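Local coordinates for putative uncharacterized protein (Aquifex aeolicus, PDB 3ME7) that probably binds copper and takes part in electron transfer, being the thioredoxin-fold domain of a membrane-associated SCO1/SenC-family protein, at residues 42-47 with 124-129; 33-38 with 68-73; 79-84 with 97-102. One frame throughout, in Å; residues are numbered along the deposited sequence.

Contact 1 of 3, residues 42-47 with 124-129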
# COMPACT_ATOMS: atom_id res chain seq x y z
N ALA A 42 -1.69 15.08 -8.68
CA ALA A 42 -0.26 15.38 -8.79
C ALA A 42 0.63 14.15 -8.64
O ALA A 42 0.98 13.51 -9.63
CB ALA A 42 0.13 16.49 -7.78
N ALA A 43 0.98 13.79 -7.41
CA ALA A 43 1.92 12.71 -7.18
C ALA A 43 1.29 11.34 -7.34
O ALA A 43 1.95 10.41 -7.82
CB ALA A 43 2.58 12.83 -5.80
N CYS A 44 0.02 11.20 -6.95
CA CYS A 44 -0.59 9.87 -6.89
C CYS A 44 -0.77 9.18 -8.26
O CYS A 44 -0.57 7.97 -8.33
CB CYS A 44 -1.88 9.83 -6.08
SG CYS A 44 -1.79 10.70 -4.50
N PRO A 45 -1.13 9.93 -9.32
CA PRO A 45 -1.09 9.27 -10.63
C PRO A 45 0.32 8.78 -10.96
O PRO A 45 0.47 7.73 -11.56
CB PRO A 45 -1.54 10.36 -11.62
CG PRO A 45 -2.31 11.33 -10.79
CD PRO A 45 -1.64 11.31 -9.44
N LEU A 46 1.34 9.54 -10.57
CA LEU A 46 2.71 9.12 -10.86
C LEU A 46 3.06 7.83 -10.11
O LEU A 46 3.59 6.89 -10.70
CB LEU A 46 3.71 10.24 -10.54
CG LEU A 46 3.45 11.58 -11.25
CD1 LEU A 46 4.58 12.56 -10.95
CD2 LEU A 46 3.30 11.36 -12.75
N ILE A 47 2.73 7.78 -8.83
CA ILE A 47 2.99 6.60 -8.00
C ILE A 47 2.27 5.37 -8.57
O ILE A 47 2.89 4.32 -8.75
CB ILE A 47 2.53 6.82 -6.54
CG1 ILE A 47 3.41 7.90 -5.87
CG2 ILE A 47 2.55 5.50 -5.76
CD1 ILE A 47 2.84 8.47 -4.57
N PHE A 124 -3.57 17.91 -0.59
CA PHE A 124 -2.74 17.55 0.54
C PHE A 124 -1.27 17.58 0.15
O PHE A 124 -0.92 17.32 -1.00
CB PHE A 124 -3.10 16.14 1.01
CG PHE A 124 -4.46 16.03 1.62
CD1 PHE A 124 -4.83 16.81 2.72
CD2 PHE A 124 -5.38 15.11 1.11
CE1 PHE A 124 -6.11 16.69 3.30
CE2 PHE A 124 -6.65 14.97 1.68
CZ PHE A 124 -7.01 15.77 2.77
N ILE A 125 -0.42 17.93 1.12
CA ILE A 125 1.03 17.74 1.02
C ILE A 125 1.31 16.46 1.80
O ILE A 125 0.82 16.29 2.91
CB ILE A 125 1.77 18.94 1.66
CG1 ILE A 125 1.69 20.16 0.73
CG2 ILE A 125 3.25 18.61 1.93
CD1 ILE A 125 2.11 21.44 1.40
N HIS A 126 2.07 15.54 1.20
CA HIS A 126 2.27 14.21 1.76
C HIS A 126 3.53 13.58 1.16
O HIS A 126 3.98 14.01 0.10
CB HIS A 126 1.03 13.32 1.46
CG HIS A 126 0.81 13.09 0.00
ND1 HIS A 126 1.36 12.02 -0.67
CD2 HIS A 126 0.13 13.81 -0.92
CE1 HIS A 126 1.02 12.09 -1.94
NE2 HIS A 126 0.29 13.17 -2.13
N PRO A 127 4.11 12.60 1.87
CA PRO A 127 5.20 11.82 1.25
C PRO A 127 4.74 10.89 0.14
O PRO A 127 3.57 10.46 0.09
CB PRO A 127 5.78 11.00 2.42
CG PRO A 127 4.72 10.98 3.45
CD PRO A 127 3.81 12.16 3.24
N ASN A 128 5.69 10.58 -0.73
CA ASN A 128 5.51 9.56 -1.76
C ASN A 128 6.17 8.29 -1.29
O ASN A 128 7.39 8.21 -1.27
CB ASN A 128 6.14 10.04 -3.09
CG ASN A 128 5.55 11.36 -3.56
OD1 ASN A 128 4.34 11.57 -3.54
ND2 ASN A 128 6.41 12.27 -3.97
N VAL A 129 5.37 7.30 -0.91
CA VAL A 129 5.94 6.12 -0.30
C VAL A 129 5.16 4.86 -0.67
O VAL A 129 3.94 4.90 -0.82
CB VAL A 129 6.04 6.26 1.24
CG1 VAL A 129 4.65 6.34 1.88
CG2 VAL A 129 6.86 5.10 1.83
O HOH W 1 -0.03 14.74 -4.61
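Two side-chain torsions bring His126 and Cys44 together: His126 holds CG between its backbone N and carbonyl carbon (chi1 63°), and Cys44 sets SG beside its own N, anti to the carbonyl carbon (chi1 -45°). They meet in the SCO version of the thioredoxin fold, at the start of helix 43-52, where Cys44 is disulfide-bonded to Cys40 and where Cys40, Cys44 and His126 are the predicted copper ligands. In this oxidised state Cys44 SG lies 4.0 Å from His126 NE2, and the line from SG to the ring centroid is 57° off the normal, an oblique approach; no hydrogen bond crosses directly between the two segments. The ring's rotation is instead fixed from its other nitrogen: His126 ND1 donates to Pro127 O at 2.8 Å, reaching the carbonyl from above its plane. Beside this pair, Asn128 turns its amide toward the helix, and the amide oxygen rather than the nitrogen does the touching. Asn128 OD1 comes within 3.1 Å of Ala43 CB and 3.6 Å of Ile47 CD1, the methyl at the far end of the isoleucine branch. A water links the segments, accepting from Ala43 N at 3.1 Å and lying 3.0 Å from His126 NE2.

Contact 2 of 3, residues 33-38 with 68-73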
# COMPACT_ATOMS: atom_id res chain seq x y z
N LEU A 33 1.94 -1.87 0.12
CA LEU A 33 0.96 -0.85 0.52
C LEU A 33 1.27 0.47 -0.16
O LEU A 33 2.40 0.94 -0.09
CB LEU A 33 1.01 -0.58 2.03
CG LEU A 33 0.57 -1.62 3.06
CD1 LEU A 33 0.74 -1.05 4.47
CD2 LEU A 33 -0.88 -2.00 2.82
N SER A 34 0.26 1.08 -0.77
CA SER A 34 0.45 2.36 -1.50
C SER A 34 -0.57 3.42 -1.04
O SER A 34 -1.72 3.39 -1.50
CB SER A 34 0.35 2.13 -3.01
OG SER A 34 0.38 3.33 -3.77
N PRO A 35 -0.19 4.32 -0.12
CA PRO A 35 -1.11 5.40 0.27
C PRO A 35 -1.25 6.44 -0.82
O PRO A 35 -0.25 6.95 -1.34
CB PRO A 35 -0.46 6.05 1.49
CG PRO A 35 0.95 5.53 1.56
CD PRO A 35 1.06 4.30 0.66
N ILE A 36 -2.50 6.75 -1.17
CA ILE A 36 -2.84 7.78 -2.15
C ILE A 36 -4.09 8.51 -1.65
O ILE A 36 -4.60 8.19 -0.58
CB ILE A 36 -3.06 7.18 -3.59
CG1 ILE A 36 -4.10 6.04 -3.58
CG2 ILE A 36 -1.72 6.68 -4.18
CD1 ILE A 36 -5.52 6.44 -3.56
N TYR A 37 -4.60 9.48 -2.42
CA TYR A 37 -6.00 9.87 -2.25
C TYR A 37 -6.65 10.00 -3.62
O TYR A 37 -5.96 10.20 -4.61
CB TYR A 37 -6.21 11.11 -1.38
CG TYR A 37 -5.54 12.39 -1.84
CD1 TYR A 37 -4.17 12.57 -1.73
CD2 TYR A 37 -6.31 13.45 -2.33
CE1 TYR A 37 -3.57 13.74 -2.10
CE2 TYR A 37 -5.71 14.64 -2.72
CZ TYR A 37 -4.34 14.77 -2.60
OH TYR A 37 -3.74 15.94 -2.99
N THR A 38 -7.97 9.84 -3.69
CA THR A 38 -8.61 9.56 -4.99
C THR A 38 -8.72 10.78 -5.88
O THR A 38 -8.79 10.65 -7.10
CB THR A 38 -9.97 8.80 -4.88
OG1 THR A 38 -10.99 9.65 -4.34
CG2 THR A 38 -9.83 7.52 -4.05
N ILE A 68 -1.99 -3.44 -2.17
CA ILE A 68 -3.09 -2.68 -1.56
C ILE A 68 -2.88 -1.20 -1.74
O ILE A 68 -2.04 -0.58 -1.05
CB ILE A 68 -3.27 -3.01 -0.06
CG1 ILE A 68 -3.40 -4.53 0.17
CG2 ILE A 68 -4.44 -2.20 0.55
CD1 ILE A 68 -4.62 -5.23 -0.46
N THR A 69 -3.61 -0.63 -2.69
CA THR A 69 -3.69 0.82 -2.80
C THR A 69 -4.73 1.28 -1.80
O THR A 69 -5.85 0.76 -1.78
CB THR A 69 -4.09 1.25 -4.22
OG1 THR A 69 -3.03 0.92 -5.13
CG2 THR A 69 -4.34 2.75 -4.30
N PHE A 70 -4.38 2.20 -0.92
CA PHE A 70 -5.38 2.68 0.03
C PHE A 70 -5.45 4.19 0.06
O PHE A 70 -4.44 4.87 -0.11
CB PHE A 70 -5.18 2.11 1.43
CG PHE A 70 -4.09 2.75 2.20
CD1 PHE A 70 -2.80 2.28 2.11
CD2 PHE A 70 -4.37 3.80 3.07
CE1 PHE A 70 -1.78 2.86 2.84
CE2 PHE A 70 -3.35 4.39 3.81
CZ PHE A 70 -2.05 3.92 3.69
N THR A 71 -6.66 4.70 0.25
CA THR A 71 -6.81 6.15 0.38
C THR A 71 -6.67 6.67 1.81
O THR A 71 -7.22 6.11 2.75
CB THR A 71 -8.11 6.68 -0.26
OG1 THR A 71 -8.20 8.09 0.03
CG2 THR A 71 -9.33 5.97 0.34
N PHE A 72 -5.90 7.74 1.95
CA PHE A 72 -5.75 8.40 3.25
C PHE A 72 -6.63 9.62 3.45
O PHE A 72 -6.55 10.28 4.50
CB PHE A 72 -4.29 8.72 3.57
CG PHE A 72 -3.63 9.67 2.62
CD1 PHE A 72 -3.80 11.05 2.74
CD2 PHE A 72 -2.78 9.18 1.63
CE1 PHE A 72 -3.13 11.95 1.84
CE2 PHE A 72 -2.12 10.03 0.75
CZ PHE A 72 -2.30 11.40 0.84
N ASP A 73 -7.48 9.89 2.46
CA ASP A 73 -8.45 10.96 2.60
C ASP A 73 -9.70 10.41 3.26
O ASP A 73 -10.42 9.64 2.64
CB ASP A 73 -8.78 11.56 1.24
CG ASP A 73 -9.66 12.79 1.33
OD1 ASP A 73 -10.26 13.03 2.41
OD2 ASP A 73 -9.77 13.52 0.32
O HOH W 2 -1.38 2.98 -5.90
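Leu33, Ser34, Pro35 and Ile36 pair in parallel register with Ile68, Thr69, Phe70 and Thr71, at a closest axis approach of 4.7 Å, as adjacent central strands of the thioredoxin-fold sheet. Four backbone bonds define the ladder: Ser34 N to Ile68 O, Phe70 N to Ser34 O, Ile36 N to Phe70 O and Phe72 N to Ile36 O, all 2.9-3.0 Å.

Packing is tight around Pro35 and Ile36. Pro35 CA sits over one face of the Phe70 ring, 3.9 Å from its centroid and 20° off the normal, a CH-pi contact; Pro35 CB reaches Phe70 CZ at 3.5 Å. On the sheet face bearing Ser34 and Thr69, Ile36 CG1 presses on Thr69 CG2 at 3.4 Å, closer than usual for two carbons; chi1 of 53° wedges this branch between the isoleucine's N and carbonyl carbon. Farther back on that face Ser34 and Thr69 meet more loosely, a water joining Ser34 OG (2.8 Å) to Thr69 OG1, which also bonds Trp95. At the opposite end, beyond the strands, Asp73 is partly exposed.

Phe72 CZ meets Tyr37 CD1 at 3.4 Å, the ring planes inclined at 59°. Pro35 CB also borders the Phe72 ring, which in turn meets His126, a predicted copper ligand. An alanine in place of Phe72 would probably leave Tyr37 and Pro35 without this aromatic neighbour and open a gap beside His126.

Helix 43-52 covers Ser34 and Ile36, helix 78-87 covers Thr69 and Thr71, and helix 103-112 packs on Phe70 from the other face, while strands 129-133 and 95-100 flank the pair.

Contact 3 of 3, residues 79-84 with 97-102. With SO4 (sulfate ion), chain C.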
# COMPACT_ATOMS: atom_id res chain seq x y z
N GLU A 79 -17.68 4.80 -3.53
CA GLU A 79 -17.80 5.36 -4.88
C GLU A 79 -16.46 5.91 -5.39
O GLU A 79 -16.05 5.63 -6.51
CB GLU A 79 -18.87 6.46 -4.84
CG GLU A 79 -19.08 7.24 -6.12
CD GLU A 79 -20.16 8.30 -5.98
OE1 GLU A 79 -19.92 9.33 -5.30
OE2 GLU A 79 -21.25 8.11 -6.54
N ASP A 80 -15.78 6.67 -4.53
CA ASP A 80 -14.48 7.25 -4.87
C ASP A 80 -13.41 6.21 -5.17
O ASP A 80 -12.67 6.36 -6.15
CB ASP A 80 -13.98 8.17 -3.75
CG ASP A 80 -14.84 9.40 -3.58
OD1 ASP A 80 -15.14 10.08 -4.59
OD2 ASP A 80 -15.21 9.71 -2.44
N ILE A 81 -13.32 5.17 -4.34
CA ILE A 81 -12.28 4.16 -4.57
C ILE A 81 -12.58 3.26 -5.76
O ILE A 81 -11.65 2.81 -6.44
CB ILE A 81 -11.88 3.36 -3.30
CG1 ILE A 81 -13.10 2.67 -2.66
CG2 ILE A 81 -11.11 4.25 -2.33
CD1 ILE A 81 -12.69 1.64 -1.61
N LYS A 82 -13.86 3.01 -6.02
CA LYS A 82 -14.28 2.29 -7.21
C LYS A 82 -13.89 3.06 -8.48
O LYS A 82 -13.40 2.48 -9.44
CB LYS A 82 -15.79 2.03 -7.18
CG LYS A 82 -16.30 1.15 -8.31
CD LYS A 82 -15.54 -0.16 -8.32
CE LYS A 82 -15.88 -1.00 -9.54
NZ LYS A 82 -14.90 -2.11 -9.70
N ARG A 83 -14.13 4.37 -8.47
CA ARG A 83 -13.70 5.24 -9.58
C ARG A 83 -12.17 5.16 -9.79
O ARG A 83 -11.70 4.99 -10.93
CB ARG A 83 -14.14 6.68 -9.30
CG ARG A 83 -14.06 7.64 -10.52
CD ARG A 83 -14.32 9.10 -10.11
NE ARG A 83 -13.29 9.57 -9.19
CZ ARG A 83 -13.50 9.98 -7.94
NH1 ARG A 83 -14.72 10.01 -7.43
NH2 ARG A 83 -12.47 10.35 -7.19
N PHE A 84 -11.41 5.21 -8.70
CA PHE A 84 -9.95 5.09 -8.77
C PHE A 84 -9.51 3.74 -9.36
O PHE A 84 -8.66 3.71 -10.24
CB PHE A 84 -9.33 5.31 -7.38
CG PHE A 84 -7.83 5.42 -7.38
CD1 PHE A 84 -7.03 4.27 -7.31
CD2 PHE A 84 -7.21 6.67 -7.43
CE1 PHE A 84 -5.63 4.37 -7.32
CE2 PHE A 84 -5.81 6.77 -7.42
CZ PHE A 84 -5.04 5.62 -7.37
N VAL A 97 -8.07 -1.81 -4.18
CA VAL A 97 -8.16 -0.40 -3.80
C VAL A 97 -9.12 -0.35 -2.62
O VAL A 97 -10.26 -0.86 -2.71
CB VAL A 97 -8.66 0.48 -4.95
CG1 VAL A 97 -8.65 1.94 -4.53
CG2 VAL A 97 -7.79 0.30 -6.23
N VAL A 98 -8.66 0.22 -1.50
CA VAL A 98 -9.40 0.13 -0.24
C VAL A 98 -9.44 1.47 0.46
O VAL A 98 -8.60 2.34 0.17
CB VAL A 98 -8.83 -0.93 0.73
CG1 VAL A 98 -8.61 -2.25 0.00
CG2 VAL A 98 -7.51 -0.46 1.36
N LYS A 99 -10.40 1.59 1.36
CA LYS A 99 -10.42 2.70 2.34
C LYS A 99 -10.48 2.09 3.73
O LYS A 99 -10.88 0.93 3.90
CB LYS A 99 -11.64 3.62 2.12
CG LYS A 99 -12.98 2.89 2.25
CD LYS A 99 -14.15 3.87 2.26
CE LYS A 99 -14.26 4.55 3.62
NZ LYS A 99 -15.36 5.57 3.62
N ALA A 100 -10.09 2.87 4.74
CA ALA A 100 -10.21 2.45 6.13
C ALA A 100 -11.69 2.61 6.54
O ALA A 100 -12.35 3.57 6.15
CB ALA A 100 -9.32 3.34 7.00
N LYS A 101 -12.19 1.67 7.34
CA LYS A 101 -13.62 1.67 7.71
C LYS A 101 -13.97 2.95 8.49
O LYS A 101 -14.95 3.62 8.17
CB LYS A 101 -13.94 0.40 8.51
CG LYS A 101 -15.35 0.30 9.12
CD LYS A 101 -16.36 -0.06 8.10
CE LYS A 101 -17.73 -0.24 8.78
NZ LYS A 101 -18.69 -0.76 7.81
N THR A 102 -13.17 3.27 9.50
CA THR A 102 -13.35 4.49 10.30
C THR A 102 -12.03 5.25 10.40
O THR A 102 -10.97 4.74 10.00
CB THR A 102 -13.79 4.19 11.76
OG1 THR A 102 -12.66 3.73 12.52
CG2 THR A 102 -14.92 3.12 11.80
S SO4 C . -18.96 4.67 2.33
O1 SO4 C . -17.50 4.61 2.35
O2 SO4 C . -19.49 3.56 3.10
O3 SO4 C . -19.41 5.95 2.89
O4 SO4 C . -19.43 4.55 0.95
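Ile81 reaches strand 97-100 with CG1 placed between its backbone N and carbonyl carbon (chi1 56°) and the chain then extended. This carries Ile81 CD1 along the strand backbone, 3.7 Å from Val97 O and 3.8 Å from Lys99 N, while Ile81 CB rests against Val97 CG1, also at 3.7 Å. The isoleucine and valine side chains run antiparallel alongside each other. The same Val97 CG1 methyl serves a second partner, Phe84 CD1, at 4.0 Å; the Phe84 side chain comes across the valine roughly perpendicular, and the methyl meets the ring obliquely. This is helix-on-sheet packing within the beta-alpha-beta unit of strand 66-71, helix 78-87 and strand 95-100: the helix and strand segments run nearly antiparallel, at 157°, with axes 8.0 Å apart. Lys99 begins toward the helix, its CG 4.1 Å from Ile81 CD1, then bends at chi3 (-76°) and carries its ammonium off to the sulfate. There Lys99 NZ donates to sulfate O1 at 2.7 Å and also bonds Asp76 O; the sulfate, probably from the crystallisation liquor, is held by Leu78 N as well.

Overall arrangement
Contact 2 lies between the other two in the fold, its centre about 10 Å from that of contact 1 and about 8 Å from that of contact 3. It meets the predicted copper ligand His126 through Phe72 CZ, 3.6 Å from His126 CG; separately, Tyr37 OH is 3.1 Å from Phe124 N, a probable hydrogen bond. Toward contact 3 the sheet continues: Thr69 O and Val98 N are 2.9 Å apart, Thr71 N and Val98 O 3.1 Å. Contacts 1 and 3 do not touch: their centres are about 17 Å apart and their nearest atoms about 5 Å, roughly the distance between the side chains of Phe84 and Cys44. Contact 3 is nested inside the loop that contact 1 closes.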